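Local coordinates for protein 3-dehydroquinate dehydratase (PDB 4PH6) that catalyses the cis-dehydration of 3-dehydroquinate to 3-dehydroshikimate through an imine intermediate, the third step of the chorismate pathway to aromatic amino acids, at residues E16-P24 and V242-E253; T83-G91 and V142-K150. All blocks are in the same frame, centred on the assembly; numbering follows the deposited sequence.

Contact 1. Residues E16-P24 and V242-E253; sequences EGNPKIVVP and VQVLRNYLKTFE
I21 is the centre of this contact, its side chain lying among V242, L245, R246 and L249 on one side of helix 242-251. CG2 of I21 runs toward the start of the helix, where it presses on CG1 of V242 at 3.5 Å, tight for two carbons, and lies 4.1 Å from CD2 of L245. The other branch, with CG1 anti to the carbonyl carbon (chi1 -54°), carries CD1 down onto the helix backbone, 3.5 Å from N of R246. The R246 chain bends at chi2 and chi3, and its guanidinium folds back so that CD1 of I21 lies over one face, offset toward the rim.

Toward the C-terminal end of the helix, L249 runs alongside I21 in the opposite sense and reaches P19, its CD2 4.1 Å from P19 CG. Just past the helix end the amide of N18 stands almost perpendicular to the carboxylate of E253; ND2 of N18 makes a weak hydrogen bond to OE1 of E253 (3.4 Å).

A water in the guanidinium plane accepts from NH1 of R246 and donates to O of P19, linking the helix to the loop just before the strand. Salt bridges from R246 to D46 and D44 probably fix the rotation of the group, and D46 also accepts from N of I21, so one carboxylate may help position both partners.

The axes of strand 20-24 and helix 242-251 are 9.6 Å apart and nearly antiparallel, at 167°, as expected for the last helix of a (beta/alpha)8 barrel covering the outside of the first strand. That strand runs between strands 47-51 and 226-228, and Q220 of helix 219-222 touches N18, P19 and E253. Y248 of helix 242-251 stacks on Y248 of the second subunit.

Contact 2. Residues T83-G91 and V142-K150; sequences TFRTQKEGG and VLCNHDFQK
R85 and H146 meet through their torsions: R85 starts with CG anti to N (chi1 -173°), and bends at chi2 and chi3 bring its end across to H146, whose CB already points toward the 83-91 segment and whose CG is anti to the carbonyl carbon (chi1 -59°). The guanidinium comes to lie over one face of the imidazole, the two planes 33° apart, with CD of R85 making a CH-pi contact 4.2 Å from the ring centroid; the very short separation at the ring is doubtful. T83 CG2 covers the opposite guanidinium face.

The E89 chain, extended beyond CG, brings OE1 to the edge of the H146 ring, and N of H146 donates to this oxygen (3.0 Å), approaching from above the carboxylate plane. OE2 of E89 takes a 2.7 Å bond from a water that also donates to O of C144. Farther along, the F148 ring packs beside G90, CD2 of F148 lying 3.5 Å from N of G90, and a second water donates to both O of K88 and O of H146.

R85 is salt-bridged to D117 and E119, and NE2 of H146 is hydrogen-bonded to NZ of K173. H146 is the predicted proton donor/acceptor and R85 a predicted 3-dehydroquinate-binding residue, so the contact probably sets a substrate-binding arginine beside the proton-transferring histidine, next to K173, the lysine predicted to form the imine.

From the N terminus, the chain enters contact 1 with residues 16-24, which include most of the first barrel strand, and reaches contact 2 at 83-91, the loop after strand 80-83. Contact 2 closes when residues 142-150, on strand 140-147, arrive after 50 intervening residues, two strands farther round the barrel. Contact 1 closes only at the C-terminal helix 242-251, so the smaller loop is nested within the larger. Their centres are 23 Å apart on opposite sides of the chain's centre, and they do not touch. Both reach the same parallel sheet: contact 1 joins its first strand to the outer helical layer, whereas contact 2 ties a loop to a strand at the predicted active site.

Contact 1. Residues E16-P24 and V242-E253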
loop_
_atom_site.group_PDB
_atom_site.type_symbol
_atom_site.label_atom_id
_atom_site.label_comp_id
_atom_site.label_asym_id
_atom_site.label_seq_id
_atom_site.Cartn_x
_atom_site.Cartn_y
_atom_site.Cartn_z
ATOM N N GLU A 16 2.299 -8.128 -17.370
ATOM C CA GLU A 16 1.664 -9.395 -16.993
ATOM C C GLU A 16 2.163 -9.902 -15.647
ATOM O O GLU A 16 3.326 -9.737 -15.304
ATOM C CB GLU A 16 1.922 -10.473 -18.043
ATOM C CG GLU A 16 0.871 -10.592 -19.126
ATOM C CD GLU A 16 1.104 -11.816 -20.004
ATOM O OE1 GLU A 16 1.664 -12.821 -19.509
ATOM O OE2 GLU A 16 0.750 -11.759 -21.201
ATOM N N GLY A 17 1.277 -10.553 -14.903
ATOM C CA GLY A 17 1.632 -11.108 -13.623
ATOM C C GLY A 17 2.096 -10.004 -12.704
ATOM O O GLY A 17 1.565 -8.894 -12.744
ATOM N N ASN A 18 3.101 -10.308 -11.889
ATOM C CA ASN A 18 3.665 -9.340 -10.964
ATOM C C ASN A 18 4.528 -8.292 -11.661
ATOM O O ASN A 18 5.161 -8.591 -12.675
ATOM C CB ASN A 18 4.494 -10.063 -9.908
ATOM C CG ASN A 18 3.639 -10.811 -8.920
ATOM O OD1 ASN A 18 2.422 -10.902 -9.088
ATOM N ND2 ASN A 18 4.265 -11.366 -7.888
ATOM N N PRO A 19 4.557 -7.066 -11.108
ATOM C CA PRO A 19 5.404 -5.969 -11.580
ATOM C C PRO A 19 6.862 -6.387 -11.677
ATOM O O PRO A 19 7.409 -6.947 -10.717
ATOM C CB PRO A 19 5.232 -4.896 -10.498
ATOM C CG PRO A 19 3.920 -5.192 -9.876
ATOM C CD PRO A 19 3.737 -6.667 -9.945
ATOM N N LYS A 20 7.491 -6.090 -12.807
ATOM C CA LYS A 20 8.872 -6.483 -13.002
ATOM C C LYS A 20 9.765 -5.482 -12.302
ATOM O O LYS A 20 9.444 -4.291 -12.236
ATOM C CB LYS A 20 9.199 -6.590 -14.492
ATOM C CG LYS A 20 8.265 -7.549 -15.236
ATOM C CD LYS A 20 8.244 -8.924 -14.562
ATOM C CE LYS A 20 7.357 -9.940 -15.292
ATOM N NZ LYS A 20 5.908 -9.649 -15.170
ATOM N N ILE A 21 10.873 -5.971 -11.759
ATOM C CA ILE A 21 11.735 -5.134 -10.950
ATOM C C ILE A 21 12.920 -4.597 -11.738
ATOM O O ILE A 21 13.614 -5.345 -12.436
ATOM C CB ILE A 21 12.245 -5.883 -9.707
ATOM C CG1 ILE A 21 11.065 -6.460 -8.917
ATOM C CG2 ILE A 21 13.069 -4.973 -8.843
ATOM C CD1 ILE A 21 11.454 -7.057 -7.574
ATOM N N VAL A 22 13.121 -3.289 -11.594
ATOM C CA VAL A 22 14.156 -2.523 -12.264
ATOM C C VAL A 22 15.156 -1.983 -11.259
ATOM O O VAL A 22 14.780 -1.255 -10.339
ATOM C CB VAL A 22 13.570 -1.306 -13.029
ATOM C CG1 VAL A 22 14.654 -0.612 -13.857
ATOM C CG2 VAL A 22 12.383 -1.722 -13.890
ATOM N N VAL A 23 16.429 -2.309 -11.436
ATOM C CA VAL A 23 17.458 -1.699 -10.614
ATOM C C VAL A 23 18.220 -0.689 -11.462
ATOM O O VAL A 23 18.625 -0.996 -12.594
ATOM C CB VAL A 23 18.428 -2.757 -9.995
ATOM C CG1 VAL A 23 19.113 -3.601 -11.069
ATOM C CG2 VAL A 23 19.470 -2.083 -9.113
ATOM N N PRO A 24 18.397 0.538 -10.926
ATOM C CA PRO A 24 19.211 1.591 -11.547
ATOM C C PRO A 24 20.708 1.497 -11.206
ATOM O O PRO A 24 21.106 1.172 -10.089
ATOM C CB PRO A 24 18.616 2.873 -10.968
ATOM C CG PRO A 24 18.189 2.457 -9.584
ATOM C CD PRO A 24 17.745 1.013 -9.689
ATOM N N VAL A 242 16.008 -3.979 -3.819
ATOM C CA VAL A 242 15.428 -4.917 -4.770
ATOM C C VAL A 242 14.981 -6.247 -4.123
ATOM O O VAL A 242 13.983 -6.845 -4.556
ATOM C CB VAL A 242 16.427 -5.190 -5.931
ATOM C CG1 VAL A 242 15.805 -6.062 -6.959
ATOM C CG2 VAL A 242 16.848 -3.884 -6.581
ATOM N N GLN A 243 15.695 -6.704 -3.091
ATOM C CA GLN A 243 15.310 -7.929 -2.383
ATOM C C GLN A 243 13.998 -7.767 -1.599
ATOM O O GLN A 243 13.130 -8.648 -1.639
ATOM C CB GLN A 243 16.419 -8.386 -1.417
ATOM C CG GLN A 243 15.952 -9.441 -0.402
ATOM C CD GLN A 243 16.986 -9.750 0.684
ATOM O OE1 GLN A 243 17.631 -8.850 1.220
ATOM N NE2 GLN A 243 17.122 -11.028 1.028
ATOM N N VAL A 244 13.873 -6.662 -0.868
ATOM C CA VAL A 244 12.670 -6.377 -0.089
ATOM C C VAL A 244 11.486 -6.230 -1.031
ATOM O O VAL A 244 10.352 -6.613 -0.715
ATOM C CB VAL A 244 12.835 -5.082 0.762
ATOM C CG1 VAL A 244 11.499 -4.595 1.288
ATOM C CG2 VAL A 244 13.821 -5.295 1.902
ATOM N N LEU A 245 11.774 -5.680 -2.203
ATOM C CA LEU A 245 10.757 -5.367 -3.186
ATOM C C LEU A 245 10.067 -6.627 -3.707
ATOM O O LEU A 245 8.838 -6.716 -3.731
ATOM C CB LEU A 245 11.391 -4.591 -4.335
ATOM C CG LEU A 245 10.527 -3.582 -5.063
ATOM C CD1 LEU A 245 9.686 -2.759 -4.064
ATOM C CD2 LEU A 245 11.431 -2.683 -5.908
ATOM N N ARG A 246 10.872 -7.599 -4.123
ATOM C CA ARG A 246 10.341 -8.876 -4.574
ATOM C C ARG A 246 9.491 -9.515 -3.479
ATOM O O ARG A 246 8.383 -9.975 -3.744
ATOM C CB ARG A 246 11.466 -9.821 -4.988
ATOM C CG ARG A 246 10.962 -11.090 -5.643
ATOM C CD ARG A 246 10.586 -10.855 -7.096
ATOM N NE ARG A 246 11.766 -10.841 -7.954
ATOM C CZ ARG A 246 11.766 -10.430 -9.218
ATOM N NH1 ARG A 246 10.651 -9.984 -9.769
ATOM N NH2 ARG A 246 12.887 -10.455 -9.926
ATOM N N ASN A 247 10.010 -9.529 -2.251
ATOM C CA ASN A 247 9.293 -10.116 -1.125
ATOM C C ASN A 247 7.971 -9.395 -0.899
ATOM O O ASN A 247 6.936 -10.025 -0.697
ATOM C CB ASN A 247 10.128 -10.060 0.161
ATOM C CG ASN A 247 11.154 -11.175 0.260
ATOM O OD1 ASN A 247 11.144 -12.135 -0.515
ATOM N ND2 ASN A 247 12.043 -11.060 1.244
ATOM N N TYR A 248 8.012 -8.069 -0.946
ATOM C CA TYR A 248 6.813 -7.283 -0.711
ATOM C C TYR A 248 5.803 -7.467 -1.831
ATOM O O TYR A 248 4.606 -7.523 -1.572
ATOM C CB TYR A 248 7.159 -5.808 -0.534
ATOM C CG TYR A 248 7.536 -5.467 0.895
ATOM C CD1 TYR A 248 7.011 -4.344 1.524
ATOM C CD2 TYR A 248 8.397 -6.281 1.625
ATOM C CE1 TYR A 248 7.346 -4.033 2.828
ATOM C CE2 TYR A 248 8.738 -5.974 2.933
ATOM C CZ TYR A 248 8.209 -4.846 3.533
ATOM O OH TYR A 248 8.538 -4.526 4.834
ATOM N N LEU A 249 6.275 -7.589 -3.065
ATOM C CA LEU A 249 5.380 -7.846 -4.185
ATOM C C LEU A 249 4.648 -9.170 -4.026
ATOM O O LEU A 249 3.472 -9.281 -4.371
ATOM C CB LEU A 249 6.150 -7.842 -5.508
ATOM C CG LEU A 249 6.655 -6.484 -6.003
ATOM C CD1 LEU A 249 7.401 -6.645 -7.308
ATOM C CD2 LEU A 249 5.501 -5.516 -6.149
ATOM N N LYS A 250 5.341 -10.177 -3.509
ATOM C CA LYS A 250 4.713 -11.485 -3.350
ATOM C C LYS A 250 3.663 -11.413 -2.243
ATOM O O LYS A 250 2.584 -11.985 -2.384
ATOM C CB LYS A 250 5.743 -12.588 -3.055
ATOM C CG LYS A 250 5.628 -13.231 -1.684
ATOM C CD LYS A 250 6.531 -14.442 -1.484
ATOM C CE LYS A 250 6.179 -15.196 -0.203
ATOM N NZ LYS A 250 6.428 -14.353 1.021
ATOM N N THR A 251 3.955 -10.688 -1.160
ATOM C CA THR A 251 2.986 -10.541 -0.073
ATOM C C THR A 251 1.696 -9.904 -0.598
ATOM O O THR A 251 0.599 -10.365 -0.287
ATOM C CB THR A 251 3.536 -9.693 1.090
ATOM O OG1 THR A 251 4.557 -10.417 1.784
ATOM C CG2 THR A 251 2.419 -9.327 2.083
ATOM N N PHE A 252 1.814 -8.848 -1.394
ATOM C CA PHE A 252 0.614 -8.171 -1.867
ATOM C C PHE A 252 0.152 -8.696 -3.223
ATOM O O PHE A 252 -0.653 -8.059 -3.892
ATOM C CB PHE A 252 0.836 -6.661 -1.925
ATOM C CG PHE A 252 1.055 -6.034 -0.575
ATOM C CD1 PHE A 252 0.064 -6.084 0.393
ATOM C CD2 PHE A 252 2.246 -5.387 -0.273
ATOM C CE1 PHE A 252 0.255 -5.512 1.642
ATOM C CE2 PHE A 252 2.444 -4.808 0.985
ATOM C CZ PHE A 252 1.447 -4.870 1.937
ATOM N N GLU A 253 0.640 -9.871 -3.604
ATOM C CA GLU A 253 0.255 -10.491 -4.867
ATOM C C GLU A 253 -1.235 -10.849 -4.936
ATOM O O GLU A 253 -1.803 -11.355 -3.963
ATOM C CB GLU A 253 1.097 -11.746 -5.102
ATOM C CG GLU A 253 0.815 -12.455 -6.399
ATOM C CD GLU A 253 1.688 -13.678 -6.578
ATOM O OE1 GLU A 253 2.744 -13.747 -5.914
ATOM O OE2 GLU A 253 1.313 -14.566 -7.380
HETATM O O HOH W 1 7.772 -9.733 -9.333
#

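Contact 2. Residues T83-G91 and V142-K150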
loop_
_atom_site.group_PDB
_atom_site.type_symbol
_atom_site.label_atom_id
_atom_site.label_comp_id
_atom_site.label_asym_id
_atom_site.label_seq_id
_atom_site.Cartn_x
_atom_site.Cartn_y
_atom_site.Cartn_z
ATOM N N THR A 83 18.641 5.519 -19.933
ATOM C CA THR A 83 17.889 6.720 -19.573
ATOM C C THR A 83 18.810 7.901 -19.380
ATOM O O THR A 83 19.711 7.836 -18.556
ATOM C CB THR A 83 17.107 6.519 -18.245
ATOM O OG1 THR A 83 16.100 5.510 -18.406
ATOM C CG2 THR A 83 16.480 7.814 -17.775
ATOM N N PHE A 84 18.597 8.974 -20.120
ATOM C CA PHE A 84 19.195 10.251 -19.736
ATOM C C PHE A 84 18.124 11.123 -19.092
ATOM O O PHE A 84 17.344 11.762 -19.797
ATOM C CB PHE A 84 19.822 10.979 -20.937
ATOM C CG PHE A 84 20.689 12.148 -20.539
ATOM C CD1 PHE A 84 22.060 11.992 -20.383
ATOM C CD2 PHE A 84 20.134 13.395 -20.297
ATOM C CE1 PHE A 84 22.861 13.058 -19.991
ATOM C CE2 PHE A 84 20.936 14.472 -19.903
ATOM C CZ PHE A 84 22.294 14.297 -19.747
ATOM N N ARG A 85 18.033 11.131 -17.766
ATOM C CA ARG A 85 17.022 11.980 -17.144
ATOM C C ARG A 85 17.435 13.442 -17.280
ATOM O O ARG A 85 18.541 13.819 -16.886
ATOM C CB ARG A 85 16.807 11.616 -15.679
ATOM C CG ARG A 85 15.653 12.354 -15.007
ATOM C CD ARG A 85 14.323 12.036 -15.654
ATOM N NE ARG A 85 14.073 10.601 -15.661
ATOM C CZ ARG A 85 13.649 9.922 -16.722
ATOM N NH1 ARG A 85 13.402 10.546 -17.864
ATOM N NH2 ARG A 85 13.444 8.619 -16.630
ATOM N N THR A 86 16.566 14.262 -17.851
ATOM C CA THR A 86 16.914 15.670 -18.024
ATOM C C THR A 86 16.751 16.405 -16.702
ATOM O O THR A 86 15.943 16.016 -15.856
ATOM C CB THR A 86 16.060 16.368 -19.090
ATOM O OG1 THR A 86 14.718 16.504 -18.607
ATOM C CG2 THR A 86 16.064 15.560 -20.382
ATOM N N GLN A 87 17.506 17.485 -16.553
ATOM C CA GLN A 87 17.570 18.245 -15.312
ATOM C C GLN A 87 16.200 18.724 -14.822
ATOM O O GLN A 87 15.939 18.714 -13.626
ATOM C CB GLN A 87 18.510 19.440 -15.492
ATOM C CG GLN A 87 19.009 20.066 -14.200
ATOM C CD GLN A 87 20.118 21.091 -14.434
ATOM O OE1 GLN A 87 20.150 21.766 -15.469
ATOM N NE2 GLN A 87 21.033 21.205 -13.474
ATOM N N LYS A 88 15.314 19.123 -15.732
ATOM C CA LYS A 88 14.024 19.674 -15.311
ATOM C C LYS A 88 13.075 18.596 -14.765
ATOM O O LYS A 88 12.018 18.912 -14.209
ATOM C CB LYS A 88 13.347 20.422 -16.465
ATOM C CG LYS A 88 12.364 21.512 -16.019
ATOM C CD LYS A 88 11.297 21.753 -17.105
ATOM C CE LYS A 88 11.377 23.137 -17.764
ATOM N NZ LYS A 88 10.280 24.056 -17.341
ATOM N N GLU A 89 13.451 17.327 -14.920
ATOM C CA GLU A 89 12.638 16.234 -14.389
ATOM C C GLU A 89 13.436 15.389 -13.392
ATOM O O GLU A 89 13.210 14.184 -13.267
ATOM C CB GLU A 89 12.089 15.368 -15.534
ATOM C CG GLU A 89 11.362 16.197 -16.602
ATOM C CD GLU A 89 10.432 15.385 -17.500
ATOM O OE1 GLU A 89 10.245 14.169 -17.266
ATOM O OE2 GLU A 89 9.870 15.980 -18.441
ATOM N N GLY A 90 14.380 16.028 -12.701
ATOM C CA GLY A 90 15.152 15.368 -11.653
ATOM C C GLY A 90 16.560 14.901 -12.012
ATOM O O GLY A 90 17.270 14.356 -11.177
ATOM N N GLY A 91 16.968 15.117 -13.255
ATOM C CA GLY A 91 18.251 14.640 -13.734
ATOM C C GLY A 91 19.449 15.251 -13.041
ATOM O O GLY A 91 19.303 16.179 -12.257
ATOM N N VAL A 142 10.156 3.720 -23.952
ATOM C CA VAL A 142 9.481 4.152 -22.731
ATOM C C VAL A 142 9.368 5.667 -22.743
ATOM O O VAL A 142 10.355 6.354 -22.505
ATOM C CB VAL A 142 10.216 3.709 -21.438
ATOM C CG1 VAL A 142 9.442 4.174 -20.210
ATOM C CG2 VAL A 142 10.407 2.200 -21.404
ATOM N N LEU A 143 8.175 6.180 -23.047
ATOM C CA LEU A 143 7.908 7.609 -22.894
ATOM C C LEU A 143 7.610 7.839 -21.428
ATOM O O LEU A 143 7.081 6.962 -20.755
ATOM C CB LEU A 143 6.745 8.092 -23.771
ATOM C CG LEU A 143 7.003 8.106 -25.284
ATOM C CD1 LEU A 143 6.022 9.022 -26.012
ATOM C CD2 LEU A 143 8.448 8.470 -25.627
ATOM N N CYS A 144 7.965 9.010 -20.921
ATOM C CA CYS A 144 7.927 9.203 -19.492
ATOM C C CYS A 144 7.862 10.651 -19.080
ATOM O O CYS A 144 8.290 11.555 -19.808
ATOM C CB CYS A 144 9.149 8.560 -18.867
ATOM S SG CYS A 144 10.631 9.255 -19.550
ATOM N N ASN A 145 7.330 10.860 -17.886
ATOM C CA ASN A 145 7.270 12.193 -17.319
ATOM C C ASN A 145 7.537 12.147 -15.822
ATOM O O ASN A 145 7.108 11.230 -15.133
ATOM C CB ASN A 145 5.915 12.836 -17.619
ATOM C CG ASN A 145 5.729 14.156 -16.904
ATOM O OD1 ASN A 145 4.844 14.293 -16.077
ATOM N ND2 ASN A 145 6.591 15.127 -17.203
ATOM N N HIS A 146 8.272 13.131 -15.328
ATOM C CA HIS A 146 8.581 13.207 -13.908
ATOM C C HIS A 146 8.345 14.597 -13.385
ATOM O O HIS A 146 8.867 15.568 -13.932
ATOM C CB HIS A 146 10.036 12.828 -13.639
ATOM C CG HIS A 146 10.388 11.454 -14.102
ATOM N ND1 HIS A 146 10.664 11.174 -15.416
ATOM C CD2 HIS A 146 10.485 10.289 -13.428
ATOM C CE1 HIS A 146 10.917 9.876 -15.534
ATOM N NE2 HIS A 146 10.828 9.327 -14.340
ATOM N N ASP A 147 7.570 14.689 -12.312
ATOM C CA ASP A 147 7.432 15.938 -11.582
ATOM C C ASP A 147 7.934 15.719 -10.168
ATOM O O ASP A 147 7.276 15.045 -9.388
ATOM C CB ASP A 147 5.983 16.400 -11.567
ATOM C CG ASP A 147 5.840 17.857 -11.156
ATOM O OD1 ASP A 147 6.618 18.324 -10.294
ATOM O OD2 ASP A 147 4.948 18.530 -11.697
ATOM N N PHE A 148 9.086 16.296 -9.830
ATOM C CA PHE A 148 9.697 16.032 -8.529
ATOM C C PHE A 148 9.355 17.099 -7.499
ATOM O O PHE A 148 9.893 17.085 -6.388
ATOM C CB PHE A 148 11.226 15.874 -8.655
ATOM C CG PHE A 148 11.962 17.135 -9.039
ATOM C CD1 PHE A 148 12.477 17.985 -8.067
ATOM C CD2 PHE A 148 12.181 17.450 -10.375
ATOM C CE1 PHE A 148 13.178 19.143 -8.422
ATOM C CE2 PHE A 148 12.878 18.607 -10.737
ATOM C CZ PHE A 148 13.375 19.452 -9.759
ATOM N N GLN A 149 8.437 17.997 -7.847
ATOM C CA GLN A 149 8.027 19.049 -6.916
ATOM C C GLN A 149 6.610 18.855 -6.380
ATOM O O GLN A 149 6.323 19.197 -5.233
ATOM C CB GLN A 149 8.143 20.421 -7.582
ATOM C CG GLN A 149 9.572 20.817 -7.896
ATOM C CD GLN A 149 9.665 22.112 -8.679
ATOM O OE1 GLN A 149 8.712 22.526 -9.349
ATOM N NE2 GLN A 149 10.823 22.756 -8.608
ATOM N N LYS A 150 5.730 18.312 -7.215
ATOM C CA LYS A 150 4.316 18.269 -6.884
ATOM C C LYS A 150 3.583 17.141 -7.589
ATOM O O LYS A 150 4.138 16.437 -8.431
ATOM C CB LYS A 150 3.649 19.599 -7.246
ATOM C CG LYS A 150 3.678 19.885 -8.734
ATOM C CD LYS A 150 3.075 21.229 -9.077
ATOM C CE LYS A 150 3.126 21.464 -10.576
ATOM N NZ LYS A 150 4.527 21.494 -11.072
HETATM O O HOH W 2 10.166 18.183 -12.517
HETATM O O HOH W 3 8.273 14.469 -19.987
#